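Local coordinates for protein ribosome-binding factor A (Thermus thermophilus, PDB 2DYJ) that assists late maturation of the 30S ribosomal subunit, associating with free 30S particles and being required for efficient processing of 16S rRNA, at residues Ala35-Lys40 with Ser46-Ala51; Leu16-Gln21 with Ala74-Met79; Arg60-Ala65 with Leu85-Trp90. One frame throughout, in Å; residues are numbered along the deposited sequence.

Contact 1 of 3, residues Ala35-Lys40 with Ser46-Ala51; sequences AVRLSK and SVYVEA
The beta hairpin of strands 32-38 and 44-50 brings Ala35, Val36 and Arg37 against Tyr48, Val47 and Ser46. Ala35 and Tyr48 form a hydrogen-bonded antiparallel pair, in which Tyr48 N donates to Ala35 O at 2.8 Å while the return bond from Ala35 N is weak. Arg37 and Ser46 repeat the pattern: Arg37 N reaches Ser46 O at 2.9 Å, and Ser46 N reaches Arg37 O at 2.8 Å. Between them Val36 and Val47 make a non-hydrogen-bonded pair, and here Val36 CA comes within 3.0 Å of Ser46 O in a CA-H...O contact. These strands are two of the three in the mixed sheet of this KH-type protein, with 44-50 in the middle. The valines lie side by side on the face covered by helix 5-21, Val36 CG1 4.2 Å from Val47 CG1. Ala35, Arg37, Ser46 and Tyr48 share the other face. There Arg37 CG stands anti to the backbone N (chi1 179°), and the chain bends at chi3 to bring the guanidinium over to Tyr48. Tyr48 OH lies over one guanidinium face, 3.1 Å from Arg37 CZ, with the two planes 81° apart; the angle is too poor for a hydrogen bond from Arg37 NH2. Ser46 OG, near the guanidinium edge, is instead hydrogen-bonded to Glu86 of strand 84-89.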
loop_
_atom_site.group_PDB
_atom_site.type_symbol
_atom_site.label_atom_id
_atom_site.label_comp_id
_atom_site.label_asym_id
_atom_site.label_seq_id
_atom_site.Cartn_x
_atom_site.Cartn_y
_atom_site.Cartn_z
ATOM N N ALA A 35 4.802 0.255 6.805
ATOM C CA ALA A 35 4.354 1.611 7.094
ATOM C C ALA A 35 3.859 2.281 5.827
ATOM O O ALA A 35 4.064 1.766 4.737
ATOM C CB ALA A 35 5.519 2.404 7.680
ATOM N N VAL A 36 3.176 3.407 5.986
ATOM C CA VAL A 36 2.704 4.197 4.851
ATOM C C VAL A 36 2.892 5.643 5.252
ATOM O O VAL A 36 2.906 5.970 6.443
ATOM C CB VAL A 36 1.207 3.946 4.509
ATOM C CG1 VAL A 36 0.980 2.453 4.280
ATOM C CG2 VAL A 36 0.291 4.474 5.624
ATOM N N ARG A 37 3.058 6.508 4.263
ATOM C CA ARG A 37 3.220 7.929 4.520
ATOM C C ARG A 37 2.484 8.648 3.399
ATOM O O ARG A 37 2.742 8.398 2.224
ATOM C CB ARG A 37 4.702 8.294 4.512
ATOM C CG ARG A 37 4.980 9.769 4.752
ATOM C CD ARG A 37 6.436 10.085 4.429
ATOM N NE ARG A 37 6.748 9.736 3.041
ATOM C CZ ARG A 37 7.964 9.795 2.507
ATOM N NH1 ARG A 37 8.997 10.192 3.243
ATOM N NH2 ARG A 37 8.144 9.454 1.234
ATOM N N LEU A 38 1.547 9.514 3.766
ATOM C CA LEU A 38 0.763 10.255 2.777
ATOM C C LEU A 38 1.450 11.575 2.455
ATOM O O LEU A 38 2.045 12.195 3.341
ATOM C CB LEU A 38 -0.639 10.513 3.343
ATOM C CG LEU A 38 -1.810 10.822 2.410
ATOM C CD1 LEU A 38 -1.989 9.715 1.394
ATOM C CD2 LEU A 38 -3.079 10.986 3.248
ATOM N N SER A 39 1.394 11.998 1.191
ATOM C CA SER A 39 1.991 13.271 0.799
ATOM C C SER A 39 1.212 14.408 1.467
ATOM O O SER A 39 0.052 14.240 1.862
ATOM C CB SER A 39 1.979 13.436 -0.741
ATOM O OG SER A 39 0.670 13.342 -1.287
ATOM N N LYS A 40 1.859 15.561 1.598
ATOM C CA LYS A 40 1.262 16.739 2.238
ATOM C C LYS A 40 -0.189 17.004 1.852
ATOM O O LYS A 40 -1.024 17.298 2.704
ATOM C CB LYS A 40 2.086 17.988 1.901
ATOM C CG LYS A 40 3.571 17.868 2.199
ATOM C CD LYS A 40 4.342 19.028 1.566
ATOM C CE LYS A 40 5.845 18.888 1.769
ATOM N NZ LYS A 40 6.602 19.950 1.041
ATOM N N SER A 46 2.800 6.629 0.029
ATOM C CA SER A 46 4.001 5.805 -0.139
ATOM C C SER A 46 3.760 4.639 0.795
ATOM O O SER A 46 3.448 4.839 1.971
ATOM C CB SER A 46 5.253 6.573 0.287
ATOM O OG SER A 46 5.495 7.642 -0.607
ATOM N N VAL A 47 3.916 3.427 0.271
ATOM C CA VAL A 47 3.656 2.194 1.014
ATOM C C VAL A 47 4.950 1.411 1.108
ATOM O O VAL A 47 5.498 1.004 0.095
ATOM C CB VAL A 47 2.604 1.348 0.260
ATOM C CG1 VAL A 47 2.239 0.108 1.079
ATOM C CG2 VAL A 47 1.345 2.200 -0.040
ATOM N N TYR A 48 5.443 1.225 2.328
ATOM C CA TYR A 48 6.716 0.531 2.554
ATOM C C TYR A 48 6.461 -0.924 2.930
ATOM O O TYR A 48 5.797 -1.216 3.918
ATOM C CB TYR A 48 7.478 1.270 3.651
ATOM C CG TYR A 48 7.712 2.730 3.313
ATOM C CD1 TYR A 48 8.804 3.133 2.538
ATOM C CD2 TYR A 48 6.789 3.703 3.694
ATOM C CE1 TYR A 48 8.955 4.472 2.148
ATOM C CE2 TYR A 48 6.936 5.036 3.313
ATOM C CZ TYR A 48 8.013 5.413 2.543
ATOM O OH TYR A 48 8.131 6.734 2.178
ATOM N N VAL A 49 7.009 -1.843 2.141
ATOM C CA VAL A 49 6.744 -3.253 2.376
ATOM C C VAL A 49 7.953 -4.150 2.595
ATOM O O VAL A 49 9.055 -3.856 2.124
ATOM C CB VAL A 49 5.952 -3.834 1.188
ATOM C CG1 VAL A 49 4.646 -3.095 1.036
ATOM C CG2 VAL A 49 6.774 -3.702 -0.106
ATOM N N GLU A 50 7.723 -5.250 3.309
ATOM C CA GLU A 50 8.773 -6.244 3.550
ATOM C C GLU A 50 8.397 -7.494 2.747
ATOM O O GLU A 50 7.406 -8.165 3.051
ATOM C CB GLU A 50 8.872 -6.611 5.038
ATOM C CG GLU A 50 9.820 -7.818 5.302
ATOM C CD GLU A 50 9.759 -8.368 6.734
ATOM O OE1 GLU A 50 8.783 -8.076 7.451
ATOM O OE2 GLU A 50 10.682 -9.114 7.142
ATOM N N ALA A 51 9.168 -7.794 1.711
ATOM C CA ALA A 51 8.889 -8.968 0.892
ATOM C C ALA A 51 9.631 -10.163 1.449
ATOM O O ALA A 51 10.704 -10.029 2.036
ATOM C CB ALA A 51 9.313 -8.728 -0.559
#

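Contact 2 of 3, residues Leu16-Gln21 with Ala74-Met79; sequences LAEEIQ and ARRVRM
The guanidinium of Arg76 meets two carboxylates of helix 5-21, Glu18 and Glu19, at its edge and close to its own plane; neither lies over a face. Glu18 OE2 takes both terminal nitrogens end-on, at 2.9 Å from Arg76 NH1 and 2.9 Å from Arg76 NH2, so that one oxygen accepts two N-H groups. The carboxylate is turned 49° from the guanidinium, and both donors come from the same face of it, NH2 from well above the plane and NH1 on the anti side. Glu19 adds a third bond, with its OE2 3.1 Å from Arg76 NH1. Here the anti lone pair is used, and the carboxylate plane is nearly perpendicular (82°) to that of the guanidinium, which it meets at the edge. Arg76 NH1 therefore serves both acids, and the three side chains form a salt-bridge network in which the arginine's charge probably eases the repulsion between adjacent glutamates.

The two acids arrive differently. Glu18 is extended beyond CG and crosses the arginine at about a right angle, whereas Glu19 bends at chi2 (-48°) and runs past it in the opposite direction, its OE2 also 3.6 Å from Arg76 CD. An alanine in place of Glu19 would remove one of the two acceptors of NH1 and is likely to leave the guanidinium freer to swing about Glu18. This surface network ties the loop after helix 66-74 to helix 5-21, where Arg76 also touches Ala15, while Glu19 packs on Leu69 and Ala72 of helix 66-74.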
loop_
_atom_site.group_PDB
_atom_site.type_symbol
_atom_site.label_atom_id
_atom_site.label_comp_id
_atom_site.label_asym_id
_atom_site.label_seq_id
_atom_site.Cartn_x
_atom_site.Cartn_y
_atom_site.Cartn_z
ATOM N N LEU A 16 -4.884 -1.387 3.513
ATOM C CA LEU A 16 -4.071 -1.870 2.406
ATOM C C LEU A 16 -3.413 -3.211 2.742
ATOM O O LEU A 16 -3.288 -4.084 1.886
ATOM C CB LEU A 16 -3.021 -0.807 2.053
ATOM C CG LEU A 16 -2.447 -0.813 0.635
ATOM C CD1 LEU A 16 -3.562 -0.923 -0.389
ATOM C CD2 LEU A 16 -1.645 0.463 0.420
ATOM N N ALA A 17 -2.993 -3.384 3.988
ATOM C CA ALA A 17 -2.380 -4.648 4.379
ATOM C C ALA A 17 -3.396 -5.764 4.139
ATOM O O ALA A 17 -3.039 -6.855 3.703
ATOM C CB ALA A 17 -1.957 -4.605 5.860
ATOM N N GLU A 18 -4.668 -5.491 4.420
ATOM C CA GLU A 18 -5.708 -6.491 4.212
ATOM C C GLU A 18 -6.028 -6.719 2.742
ATOM O O GLU A 18 -6.258 -7.856 2.319
ATOM C CB GLU A 18 -6.983 -6.093 4.959
ATOM C CG GLU A 18 -6.848 -6.232 6.468
ATOM C CD GLU A 18 -8.085 -5.781 7.225
ATOM O OE1 GLU A 18 -8.057 -5.807 8.474
ATOM O OE2 GLU A 18 -9.076 -5.397 6.577
ATOM N N GLU A 19 -6.058 -5.643 1.960
ATOM C CA GLU A 19 -6.347 -5.768 0.541
ATOM C C GLU A 19 -5.217 -6.477 -0.202
ATOM O O GLU A 19 -5.459 -7.195 -1.163
ATOM C CB GLU A 19 -6.611 -4.394 -0.086
ATOM C CG GLU A 19 -7.874 -3.720 0.439
ATOM C CD GLU A 19 -9.070 -4.661 0.441
ATOM O OE1 GLU A 19 -9.232 -5.424 -0.537
ATOM O OE2 GLU A 19 -9.849 -4.628 1.419
ATOM N N ILE A 20 -3.980 -6.278 0.236
ATOM C CA ILE A 20 -2.864 -6.948 -0.419
ATOM C C ILE A 20 -2.951 -8.450 -0.098
ATOM O O ILE A 20 -2.754 -9.307 -0.965
ATOM C CB ILE A 20 -1.522 -6.367 0.082
ATOM C CG1 ILE A 20 -1.351 -4.952 -0.478
ATOM C CG2 ILE A 20 -0.367 -7.280 -0.307
ATOM C CD1 ILE A 20 -0.096 -4.207 0.002
ATOM N N GLN A 21 -3.265 -8.766 1.155
ATOM C CA GLN A 21 -3.389 -10.158 1.572
ATOM C C GLN A 21 -4.467 -10.833 0.732
ATOM O O GLN A 21 -4.412 -12.033 0.501
ATOM C CB GLN A 21 -3.762 -10.229 3.061
ATOM C CG GLN A 21 -2.728 -10.901 3.966
ATOM C CD GLN A 21 -3.066 -12.358 4.286
ATOM O OE1 GLN A 21 -3.277 -13.178 3.383
ATOM N NE2 GLN A 21 -3.116 -12.685 5.576
ATOM N N ALA A 74 -11.048 2.564 -2.024
ATOM C CA ALA A 74 -12.153 3.492 -2.203
ATOM C C ALA A 74 -13.447 2.933 -1.629
ATOM O O ALA A 74 -14.368 3.689 -1.300
ATOM C CB ALA A 74 -12.348 3.833 -3.683
ATOM N N ARG A 75 -13.514 1.614 -1.522
ATOM C CA ARG A 75 -14.706 0.957 -0.992
ATOM C C ARG A 75 -14.767 0.936 0.531
ATOM O O ARG A 75 -15.812 0.628 1.102
ATOM C CB ARG A 75 -14.797 -0.475 -1.534
ATOM C CG ARG A 75 -15.185 -0.540 -3.008
ATOM C CD ARG A 75 -15.448 -1.966 -3.466
ATOM N NE ARG A 75 -14.226 -2.730 -3.668
ATOM C CZ ARG A 75 -13.591 -2.874 -4.830
ATOM N NH1 ARG A 75 -14.054 -2.306 -5.940
ATOM N NH2 ARG A 75 -12.476 -3.591 -4.875
ATOM N N ARG A 76 -13.667 1.279 1.196
ATOM C CA ARG A 76 -13.663 1.246 2.648
ATOM C C ARG A 76 -13.135 2.457 3.388
ATOM O O ARG A 76 -13.213 2.510 4.620
ATOM C CB ARG A 76 -12.935 -0.004 3.147
ATOM C CG ARG A 76 -11.569 -0.252 2.554
ATOM C CD ARG A 76 -11.034 -1.608 3.012
ATOM N NE ARG A 76 -10.719 -1.646 4.443
ATOM C CZ ARG A 76 -10.166 -2.695 5.051
ATOM N NH1 ARG A 76 -9.879 -3.791 4.360
ATOM N NH2 ARG A 76 -9.867 -2.643 6.341
ATOM N N VAL A 77 -12.594 3.425 2.654
ATOM C CA VAL A 77 -12.078 4.637 3.271
ATOM C C VAL A 77 -12.851 5.810 2.702
ATOM O O VAL A 77 -13.101 5.878 1.497
ATOM C CB VAL A 77 -10.569 4.840 2.990
ATOM C CG1 VAL A 77 -10.080 6.121 3.673
ATOM C CG2 VAL A 77 -9.784 3.646 3.492
ATOM N N ARG A 78 -13.240 6.735 3.570
ATOM C CA ARG A 78 -14.005 7.888 3.126
ATOM C C ARG A 78 -13.089 9.040 2.737
ATOM O O ARG A 78 -12.534 9.725 3.596
ATOM C CB ARG A 78 -14.969 8.327 4.232
ATOM C CG ARG A 78 -16.136 9.164 3.730
ATOM C CD ARG A 78 -16.856 8.448 2.586
ATOM N NE ARG A 78 -17.942 9.246 2.016
ATOM C CZ ARG A 78 -19.087 9.505 2.641
ATOM N NH1 ARG A 78 -19.302 9.025 3.862
ATOM N NH2 ARG A 78 -20.013 10.248 2.049
ATOM N N MET A 79 -12.921 9.226 1.433
ATOM C CA MET A 79 -12.094 10.289 0.866
ATOM C C MET A 79 -12.697 10.570 -0.506
ATOM O O MET A 79 -13.006 9.642 -1.246
ATOM C CB MET A 79 -10.637 9.829 0.675
ATOM C CG MET A 79 -9.758 9.826 1.915
ATOM S SD MET A 79 -8.019 9.443 1.507
ATOM C CE MET A 79 -7.519 11.020 0.765
#

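Contact 3 of 3, residues Arg60-Ala65 with Leu85-Trp90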
loop_
_atom_site.group_PDB
_atom_site.type_symbol
_atom_site.label_atom_id
_atom_site.label_comp_id
_atom_site.label_asym_id
_atom_site.label_seq_id
_atom_site.Cartn_x
_atom_site.Cartn_y
_atom_site.Cartn_z
ATOM N N ARG A 60 6.878 -5.033 -8.117
ATOM C CA ARG A 60 6.260 -4.950 -9.445
ATOM C C ARG A 60 4.837 -5.447 -9.387
ATOM O O ARG A 60 3.958 -4.910 -10.066
ATOM C CB ARG A 60 7.025 -5.776 -10.477
ATOM C CG ARG A 60 8.248 -5.084 -11.030
ATOM C CD ARG A 60 8.716 -5.803 -12.297
ATOM N NE ARG A 60 9.269 -7.121 -12.003
ATOM C CZ ARG A 60 10.514 -7.333 -11.597
ATOM N NH1 ARG A 60 11.348 -6.309 -11.434
ATOM N NH2 ARG A 60 10.929 -8.572 -11.368
ATOM N N ALA A 61 4.624 -6.485 -8.580
ATOM C CA ALA A 61 3.301 -7.078 -8.411
ATOM C C ALA A 61 2.325 -6.076 -7.804
ATOM O O ALA A 61 1.163 -5.985 -8.230
ATOM C CB ALA A 61 3.387 -8.343 -7.532
ATOM N N LEU A 62 2.787 -5.327 -6.809
ATOM C CA LEU A 62 1.934 -4.320 -6.175
ATOM C C LEU A 62 1.661 -3.199 -7.158
ATOM O O LEU A 62 0.516 -2.762 -7.331
ATOM C CB LEU A 62 2.622 -3.764 -4.928
ATOM C CG LEU A 62 2.739 -4.753 -3.770
ATOM C CD1 LEU A 62 3.782 -4.239 -2.745
ATOM C CD2 LEU A 62 1.343 -4.928 -3.135
ATOM N N SER A 63 2.715 -2.730 -7.818
ATOM C CA SER A 63 2.568 -1.649 -8.796
ATOM C C SER A 63 1.551 -2.047 -9.876
ATOM O O SER A 63 0.729 -1.241 -10.314
ATOM C CB SER A 63 3.920 -1.353 -9.453
ATOM O OG SER A 63 4.781 -0.711 -8.534
ATOM N N ARG A 64 1.611 -3.299 -10.308
ATOM C CA ARG A 64 0.685 -3.752 -11.342
ATOM C C ARG A 64 -0.737 -3.778 -10.807
ATOM O O ARG A 64 -1.697 -3.545 -11.554
ATOM C CB ARG A 64 1.069 -5.142 -11.840
ATOM C CG ARG A 64 0.130 -5.663 -12.921
ATOM C CD ARG A 64 0.538 -7.030 -13.397
ATOM N NE ARG A 64 -0.435 -7.585 -14.333
ATOM C CZ ARG A 64 -0.330 -8.789 -14.888
ATOM N NH1 ARG A 64 0.712 -9.565 -14.604
ATOM N NH2 ARG A 64 -1.271 -9.220 -15.720
ATOM N N ALA A 65 -0.867 -4.042 -9.504
ATOM C CA ALA A 65 -2.166 -4.115 -8.851
ATOM C C ALA A 65 -2.634 -2.767 -8.325
ATOM O O ALA A 65 -3.668 -2.698 -7.673
ATOM C CB ALA A 65 -2.102 -5.109 -7.671
ATOM N N LEU A 85 -0.973 5.034 -5.205
ATOM C CA LEU A 85 0.017 4.329 -4.393
ATOM C C LEU A 85 1.397 4.176 -5.007
ATOM O O LEU A 85 1.520 3.861 -6.185
ATOM C CB LEU A 85 -0.511 2.935 -4.072
ATOM C CG LEU A 85 -1.997 2.958 -3.660
ATOM C CD1 LEU A 85 -2.577 1.523 -3.582
ATOM C CD2 LEU A 85 -2.101 3.646 -2.301
ATOM N N GLU A 86 2.427 4.382 -4.185
ATOM C CA GLU A 86 3.807 4.212 -4.619
ATOM C C GLU A 86 4.354 3.122 -3.697
ATOM O O GLU A 86 4.249 3.245 -2.478
ATOM C CB GLU A 86 4.580 5.514 -4.419
ATOM C CG GLU A 86 6.050 5.398 -4.755
ATOM C CD GLU A 86 6.846 6.605 -4.294
ATOM O OE1 GLU A 86 6.383 7.310 -3.368
ATOM O OE2 GLU A 86 7.945 6.831 -4.845
ATOM N N PHE A 87 4.922 2.055 -4.263
ATOM C CA PHE A 87 5.422 0.973 -3.424
ATOM C C PHE A 87 6.933 1.001 -3.309
ATOM O O PHE A 87 7.640 1.029 -4.317
ATOM C CB PHE A 87 4.944 -0.351 -3.981
ATOM C CG PHE A 87 3.441 -0.445 -4.029
ATOM C CD1 PHE A 87 2.723 -0.774 -2.890
ATOM C CD2 PHE A 87 2.753 -0.166 -5.214
ATOM C CE1 PHE A 87 1.310 -0.830 -2.923
ATOM C CE2 PHE A 87 1.343 -0.219 -5.262
ATOM C CZ PHE A 87 0.630 -0.553 -4.111
ATOM N N LEU A 88 7.407 0.977 -2.066
ATOM C CA LEU A 88 8.840 1.042 -1.782
ATOM C C LEU A 88 9.281 -0.044 -0.810
ATOM O O LEU A 88 8.482 -0.591 -0.059
ATOM C CB LEU A 88 9.175 2.413 -1.168
ATOM C CG LEU A 88 8.795 3.637 -2.024
ATOM C CD1 LEU A 88 8.804 4.908 -1.196
ATOM C CD2 LEU A 88 9.777 3.757 -3.186
ATOM N N PRO A 89 10.581 -0.373 -0.815
ATOM C CA PRO A 89 11.108 -1.396 0.094
ATOM C C PRO A 89 11.054 -0.844 1.528
ATOM O O PRO A 89 11.137 0.381 1.722
ATOM C CB PRO A 89 12.535 -1.592 -0.403
ATOM C CG PRO A 89 12.891 -0.226 -0.930
ATOM C CD PRO A 89 11.639 0.149 -1.697
ATOM N N TRP A 90 10.917 -1.731 2.517
ATOM C CA TRP A 90 10.824 -1.305 3.913
ATOM C C TRP A 90 12.009 -0.494 4.395
ATOM O O TRP A 90 11.873 0.323 5.303
ATOM C CB TRP A 90 10.645 -2.499 4.865
ATOM C CG TRP A 90 11.905 -3.305 5.108
ATOM C CD1 TRP A 90 12.391 -4.319 4.331
ATOM C CD2 TRP A 90 12.837 -3.153 6.199
ATOM N NE1 TRP A 90 13.562 -4.809 4.868
ATOM C CE2 TRP A 90 13.859 -4.112 6.011
ATOM C CE3 TRP A 90 12.903 -2.302 7.316
ATOM C CZ2 TRP A 90 14.942 -4.247 6.900
ATOM C CZ3 TRP A 90 13.984 -2.435 8.203
ATOM C CH2 TRP A 90 14.984 -3.402 7.985
HETATM O O HOH W 1 7.273 0.090 -7.103
#
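Leu62 crosses Phe87 at about a right angle and sets its CB squarely over the ring. This CH-pi contact places Leu62 CB 3.4 Å from the centroid of the Phe87 ring, only 7° off the normal. Beyond CB the two methyls overhang the rim on the CD1-CE1 side: Leu62 CD1 comes within 3.6 Å of Phe87 CD1, and Leu62 CD2 is 4.1 Å from Phe87 CE1. The CB of Phe87 points toward the helix, and with CG anti to the carbonyl carbon (chi1 -60°) the ring lies flat beneath Leu62 CB; Phe87 CE2 also comes to 3.4 Å from Leu62 O.

Ser63, next along the helix, brings its backbone N obliquely to Phe87 CD2. Its hydroxyl is hydrogen-bonded to Leu59 O one turn back in the helix. A water joins the same serine to the strand, lying 3.0 Å from Ser63 OG and donating to Phe87 O at 3.0 Å. Thus a polar bridge runs beside the apolar overlap. Val49 extends the packing around Leu62, while Leu59, Leu69 and Val47 also touch Phe87. Here helix 55-64 packs on strand 84-89 in the buried helix-sheet interface of a KH-type alpha+beta domain.

In the fold
Contact 3 is buried helix-on-sheet packing, contact 1 is partly buried within the sheet itself, and contact 2 lies at the surface. Their chemistry follows: an aromatic face and aliphatic groups in contact 3, mainly backbone hydrogen bonds in contact 1, charged side chains in contact 2. Contacts 1 and 3 share the sheet, since strand 84-89 pairs with strand 44-50 through Val47, which bonds to Glu86 and Leu88. Helix 5-21 connects the polar surface to the interior: Leu16 packs on Val47 of contact 1 and approaches Leu85 of contact 3, while Ile20 meets Leu62. Along the chain, contact 1 is nested within the loop closed by contact 2, whereas contacts 2 and 3 cross.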